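Local coordinates for pectate lyase (PDB 5GT5), which cleaves polygalacturonate by elimination, and probably also partly methylated pectins in an endo-acting, calcium-dependent manner, as a secreted polysaccharide lyase of family 1, at residues S92-S106 with A116-L130. The protein carries 1 engineered substitution. Numbering follows the deposited sequence.
Sequences SKITVDGFNGLTIFS and AISVKRSSNVIIRNL
V96 meets I117 on the packed side of this contact, where two successive turns of chain run in parallel register. Their CG2 methyls sit 4.3 Å apart, and I104 CG2 meets CD1 of L130 at 4.1 Å, the latter two side chains crossing at about a right angle. Helix 36-43 packs on this side, L43 against V96, L102 and I104 and L39 against I94, covering the end of the beta-helix. An unbroken ladder joins strand 92-97 to 116-120, with I94 N to A116 O at 2.8 Å, and resumes between 102-106 and 125-128, whose axes are only 5° apart. Both segments turn a corner, at G101 and N124. This is the right-handed parallel beta-helix of the pectate lyases, each segment supplying two faces of one coil. Where the first strands end, at G98-F99 and R121-S122, S122 OG accepts from F99 N at 3.1 Å and donates to K120 O, which also receives G98 N. Beside it, the S123 hydroxyl approaches N100 OD1 from above the amide plane, close to where A259 of the second subunit packs.

The face carrying T95, D97 and K120 is partly open to solvent, with R121 exposed at its edge. A water bridges T95 OG1 and K120 NZ, while R121 and D97 form a two-bond salt bridge, NE to OD1 3.0 Å and NH2 to OD2 2.9 Å. A bend at chi3 (-71°) folds the arginine back toward the carboxylate; OD2 lies in the guanidinium plane, but NH2 comes from above the carboxylate plane, the two planes being 54° apart. On this face, A116 lies about 6 Å, side chain to side chain, from D152, a probable calcium ligand.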
loop_
_atom_site.group_PDB
_atom_site.type_symbol
_atom_site.label_atom_id
_atom_site.label_comp_id
_atom_site.label_asym_id
_atom_site.label_seq_id
_atom_site.Cartn_x
_atom_site.Cartn_y
_atom_site.Cartn_z
ATOM N N SER A 92 18.419 22.619 5.550
ATOM C CA SER A 92 18.677 21.258 5.071
ATOM C C SER A 92 17.441 20.641 4.458
ATOM O O SER A 92 16.304 21.108 4.676
ATOM C CB SER A 92 19.113 20.362 6.230
ATOM O OG SER A 92 20.343 20.821 6.806
ATOM N N LYS A 93 17.667 19.605 3.659
ATOM C CA LYS A 93 16.605 18.709 3.216
ATOM C C LYS A 93 16.942 17.322 3.734
ATOM O O LYS A 93 18.033 16.813 3.483
ATOM C CB LYS A 93 16.494 18.671 1.695
ATOM C CG LYS A 93 15.348 17.785 1.254
ATOM C CD LYS A 93 15.264 17.648 -0.258
ATOM C CE LYS A 93 14.571 18.843 -0.848
ATOM N NZ LYS A 93 14.380 18.672 -2.329
ATOM N N ILE A 94 16.009 16.727 4.477
ATOM C CA ILE A 94 16.219 15.411 5.085
ATOM C C ILE A 94 15.325 14.426 4.376
ATOM O O ILE A 94 14.097 14.575 4.384
ATOM C CB ILE A 94 15.892 15.441 6.575
ATOM C CG1 ILE A 94 16.737 16.511 7.303
ATOM C CG2 ILE A 94 16.118 14.062 7.147
ATOM C CD1 ILE A 94 16.229 16.906 8.657
ATOM N N THR A 95 15.940 13.448 3.706
ATOM C CA THR A 95 15.183 12.508 2.884
ATOM C C THR A 95 15.081 11.143 3.548
ATOM O O THR A 95 16.097 10.435 3.676
ATOM C CB THR A 95 15.799 12.348 1.482
ATOM O OG1 THR A 95 15.798 13.623 0.832
ATOM C CG2 THR A 95 14.962 11.400 0.637
ATOM N N VAL A 96 13.855 10.777 3.920
ATOM C CA VAL A 96 13.525 9.480 4.481
ATOM C C VAL A 96 13.167 8.593 3.316
ATOM O O VAL A 96 12.104 8.788 2.692
ATOM C CB VAL A 96 12.308 9.635 5.420
ATOM C CG1 VAL A 96 11.838 8.314 5.976
ATOM C CG2 VAL A 96 12.648 10.596 6.585
ATOM N N ASP A 97 14.043 7.629 3.009
ATOM C CA ASP A 97 13.981 6.886 1.749
ATOM C C ASP A 97 13.934 5.385 2.016
ATOM O O ASP A 97 14.770 4.840 2.741
ATOM C CB ASP A 97 15.235 7.210 0.913
ATOM C CG ASP A 97 15.172 6.685 -0.519
ATOM O OD1 ASP A 97 14.228 5.963 -0.894
ATOM O OD2 ASP A 97 16.106 7.009 -1.284
ATOM N N GLY A 98 12.918 4.721 1.495
ATOM C CA GLY A 98 12.917 3.271 1.531
ATOM C C GLY A 98 12.531 2.650 2.857
ATOM O O GLY A 98 12.844 1.480 3.096
ATOM N N PHE A 99 11.861 3.385 3.743
ATOM C CA PHE A 99 11.426 2.848 5.022
ATOM C C PHE A 99 10.112 2.094 4.911
ATOM O O PHE A 99 9.258 2.460 4.097
ATOM C CB PHE A 99 11.339 3.967 6.074
ATOM C CG PHE A 99 12.678 4.307 6.662
ATOM C CD1 PHE A 99 13.540 5.163 5.977
ATOM C CD2 PHE A 99 13.121 3.714 7.845
ATOM C CE1 PHE A 99 14.842 5.434 6.486
ATOM C CE2 PHE A 99 14.409 3.980 8.353
ATOM C CZ PHE A 99 15.258 4.873 7.678
ATOM N N ASN A 100 9.978 1.003 5.659
ATOM C CA ASN A 100 8.703 0.316 5.796
ATOM C C ASN A 100 8.357 0.108 7.250
ATOM O O ASN A 100 8.920 -0.759 7.933
ATOM C CB ASN A 100 8.671 -1.035 5.111
ATOM C CG ASN A 100 7.299 -1.700 5.248
ATOM O OD1 ASN A 100 6.270 -1.041 5.229
ATOM N ND2 ASN A 100 7.303 -2.993 5.522
ATOM N N GLY A 101 7.467 0.942 7.748
ATOM C CA GLY A 101 7.025 0.822 9.113
ATOM C C GLY A 101 7.921 1.637 10.009
ATOM O O GLY A 101 8.870 1.120 10.600
ATOM N N LEU A 102 7.618 2.918 10.132
ATOM C CA LEU A 102 8.459 3.847 10.872
ATOM C C LEU A 102 7.570 4.836 11.591
ATOM O O LEU A 102 6.645 5.373 10.990
ATOM C CB LEU A 102 9.386 4.577 9.894
ATOM C CG LEU A 102 10.167 5.770 10.452
ATOM C CD1 LEU A 102 11.233 5.341 11.462
ATOM C CD2 LEU A 102 10.799 6.560 9.303
ATOM N N THR A 103 7.840 5.092 12.865
ATOM C CA THR A 103 7.175 6.154 13.616
ATOM C C THR A 103 8.185 7.176 14.098
ATOM O O THR A 103 9.197 6.823 14.753
ATOM C CB THR A 103 6.422 5.589 14.826
ATOM O OG1 THR A 103 5.429 4.682 14.333
ATOM C CG2 THR A 103 5.717 6.704 15.641
ATOM N N ILE A 104 7.904 8.446 13.810
ATOM C CA ILE A 104 8.716 9.562 14.308
ATOM C C ILE A 104 7.824 10.419 15.180
ATOM O O ILE A 104 6.757 10.831 14.742
ATOM C CB ILE A 104 9.308 10.411 13.118
ATOM C CG1 ILE A 104 9.999 9.506 12.085
ATOM C CG2 ILE A 104 10.203 11.513 13.652
ATOM C CD1 ILE A 104 10.416 10.249 10.783
ATOM N N PHE A 105 8.228 10.713 16.405
ATOM C CA PHE A 105 7.375 11.458 17.305
ATOM C C PHE A 105 8.209 12.168 18.350
ATOM O O PHE A 105 9.425 11.932 18.440
ATOM C CB PHE A 105 6.337 10.531 17.987
ATOM C CG PHE A 105 6.870 9.785 19.196
ATOM C CD1 PHE A 105 7.728 8.688 19.028
ATOM C CD2 PHE A 105 6.497 10.170 20.471
ATOM C CE1 PHE A 105 8.227 8.014 20.141
ATOM C CE2 PHE A 105 6.987 9.488 21.591
ATOM C CZ PHE A 105 7.854 8.420 21.415
ATOM N N SER A 106 7.553 13.041 19.121
ATOM C CA SER A 106 8.153 13.501 20.389
ATOM C C SER A 106 7.132 13.422 21.493
ATOM O O SER A 106 5.925 13.406 21.247
ATOM C CB SER A 106 8.701 14.923 20.270
ATOM O OG SER A 106 7.647 15.896 20.367
ATOM N N ALA A 116 13.558 20.915 5.628
ATOM C CA ALA A 116 12.462 20.228 4.940
ATOM C C ALA A 116 12.628 18.724 5.093
ATOM O O ALA A 116 13.755 18.217 5.097
ATOM C CB ALA A 116 12.508 20.557 3.441
ATOM N N ILE A 117 11.508 18.016 5.208
ATOM C CA ILE A 117 11.494 16.542 5.233
ATOM C C ILE A 117 10.865 16.026 3.949
ATOM O O ILE A 117 9.782 16.471 3.555
ATOM C CB ILE A 117 10.748 15.985 6.432
ATOM C CG1 ILE A 117 11.511 16.369 7.715
ATOM C CG2 ILE A 117 10.619 14.412 6.317
ATOM C CD1 ILE A 117 10.835 15.926 8.968
ATOM N N SER A 118 11.560 15.108 3.283
ATOM C CA SER A 118 11.047 14.452 2.089
ATOM C C SER A 118 10.935 12.972 2.400
ATOM O O SER A 118 11.909 12.347 2.825
ATOM C CB SER A 118 12.009 14.686 0.930
ATOM O OG SER A 118 11.662 13.924 -0.221
ATOM N N VAL A 119 9.729 12.436 2.263
ATOM C CA VAL A 119 9.507 11.002 2.422
ATOM C C VAL A 119 9.371 10.408 1.045
ATOM O O VAL A 119 8.482 10.787 0.275
ATOM C CB VAL A 119 8.261 10.703 3.253
ATOM C CG1 VAL A 119 8.037 9.181 3.363
ATOM C CG2 VAL A 119 8.352 11.360 4.656
ATOM N N LYS A 120 10.283 9.515 0.681
ATOM C CA LYS A 120 10.281 8.923 -0.669
ATOM C C LYS A 120 10.291 7.427 -0.569
ATOM O O LYS A 120 10.985 6.868 0.270
ATOM C CB LYS A 120 11.538 9.310 -1.464
ATOM C CG LYS A 120 11.625 10.789 -1.779
ATOM C CD LYS A 120 12.874 11.113 -2.587
ATOM C CE LYS A 120 12.937 12.601 -2.972
ATOM N NZ LYS A 120 14.156 12.856 -3.801
ATOM N N ARG A 121 9.518 6.799 -1.440
ATOM C CA ARG A 121 9.596 5.334 -1.616
ATOM C C ARG A 121 9.448 4.609 -0.273
ATOM O O ARG A 121 10.143 3.624 -0.002
ATOM C CB ARG A 121 10.900 4.952 -2.321
ATOM C CG ARG A 121 11.001 5.427 -3.762
ATOM C CD ARG A 121 12.411 5.218 -4.325
ATOM N NE ARG A 121 13.420 6.114 -3.755
ATOM C CZ ARG A 121 13.801 7.277 -4.287
ATOM N NH1 ARG A 121 13.234 7.726 -5.406
ATOM N NH2 ARG A 121 14.741 8.000 -3.681
ATOM N N SER A 122 8.558 5.108 0.585
ATOM C CA SER A 122 8.377 4.545 1.920
ATOM C C SER A 122 6.935 4.120 2.141
ATOM O O SER A 122 5.998 4.552 1.442
ATOM C CB SER A 122 8.785 5.579 2.961
ATOM O OG SER A 122 10.195 5.828 2.913
ATOM N N SER A 123 6.730 3.253 3.123
ATOM C CA SER A 123 5.393 2.786 3.453
ATOM C C SER A 123 5.222 2.746 4.946
ATOM O O SER A 123 6.181 2.515 5.709
ATOM C CB SER A 123 5.131 1.407 2.862
ATOM O OG SER A 123 6.161 0.522 3.258
ATOM N N ASN A 124 3.978 2.971 5.364
ATOM C CA ASN A 124 3.566 2.885 6.754
ATOM C C ASN A 124 4.435 3.753 7.671
ATOM O O ASN A 124 5.139 3.287 8.574
ATOM C CB ASN A 124 3.541 1.418 7.175
ATOM C CG ASN A 124 2.490 0.661 6.426
ATOM O OD1 ASN A 124 1.390 1.160 6.224
ATOM N ND2 ASN A 124 2.874 -0.492 5.888
ATOM N N VAL A 125 4.366 5.050 7.411
ATOM C CA VAL A 125 5.095 6.060 8.167
ATOM C C VAL A 125 4.121 6.838 9.035
ATOM O O VAL A 125 3.062 7.269 8.530
ATOM C CB VAL A 125 5.846 7.021 7.211
ATOM C CG1 VAL A 125 6.505 8.179 8.009
ATOM C CG2 VAL A 125 6.891 6.241 6.370
ATOM N N ILE A 126 4.460 7.010 10.306
ATOM C CA ILE A 126 3.654 7.793 11.244
ATOM C C ILE A 126 4.547 8.920 11.773
ATOM O O ILE A 126 5.694 8.673 12.188
ATOM C CB ILE A 126 3.134 6.921 12.407
ATOM C CG1 ILE A 126 2.183 5.848 11.870
ATOM C CG2 ILE A 126 2.527 7.796 13.515
ATOM C CD1 ILE A 126 1.591 4.956 12.973
ATOM N N ILE A 127 4.035 10.150 11.729
ATOM C CA ILE A 127 4.738 11.347 12.219
ATOM C C ILE A 127 3.794 12.064 13.176
ATOM O O ILE A 127 2.722 12.530 12.763
ATOM C CB ILE A 127 5.156 12.267 11.081
ATOM C CG1 ILE A 127 6.098 11.524 10.129
ATOM C CG2 ILE A 127 5.787 13.550 11.653
ATOM C CD1 ILE A 127 6.350 12.246 8.797
ATOM N N ARG A 128 4.156 12.137 14.465
ATOM C CA ARG A 128 3.221 12.694 15.454
ATOM C C ARG A 128 3.849 13.597 16.493
ATOM O O ARG A 128 5.004 13.408 16.943
ATOM C CB ARG A 128 2.452 11.568 16.181
ATOM C CG ARG A 128 1.551 10.776 15.238
ATOM C CD ARG A 128 0.887 9.631 15.986
ATOM N NE ARG A 128 -0.334 10.042 16.683
ATOM C CZ ARG A 128 -1.034 9.241 17.485
ATOM N NH1 ARG A 128 -0.578 8.015 17.766
ATOM N NH2 ARG A 128 -2.182 9.665 18.016
ATOM N N ASN A 129 3.045 14.581 16.922
ATOM C CA ASN A 129 3.404 15.466 18.048
ATOM C C ASN A 129 4.695 16.237 17.846
ATOM O O ASN A 129 5.527 16.358 18.778
ATOM C CB ASN A 129 3.432 14.696 19.378
ATOM C CG ASN A 129 3.142 15.596 20.541
ATOM O OD1 ASN A 129 2.387 16.562 20.398
ATOM N ND2 ASN A 129 3.700 15.292 21.696
ATOM N N LEU A 130 4.873 16.756 16.634
ATOM C CA LEU A 130 6.011 17.603 16.299
ATOM C C LEU A 130 5.529 18.930 15.757
ATOM O O LEU A 130 4.492 19.003 15.059
ATOM C CB LEU A 130 6.887 16.938 15.263
ATOM C CG LEU A 130 7.554 15.690 15.805
ATOM C CD1 LEU A 130 8.055 14.886 14.638
ATOM C CD2 LEU A 130 8.713 16.117 16.696
HETATM O O HOH W 1 15.783 14.027 -1.946
#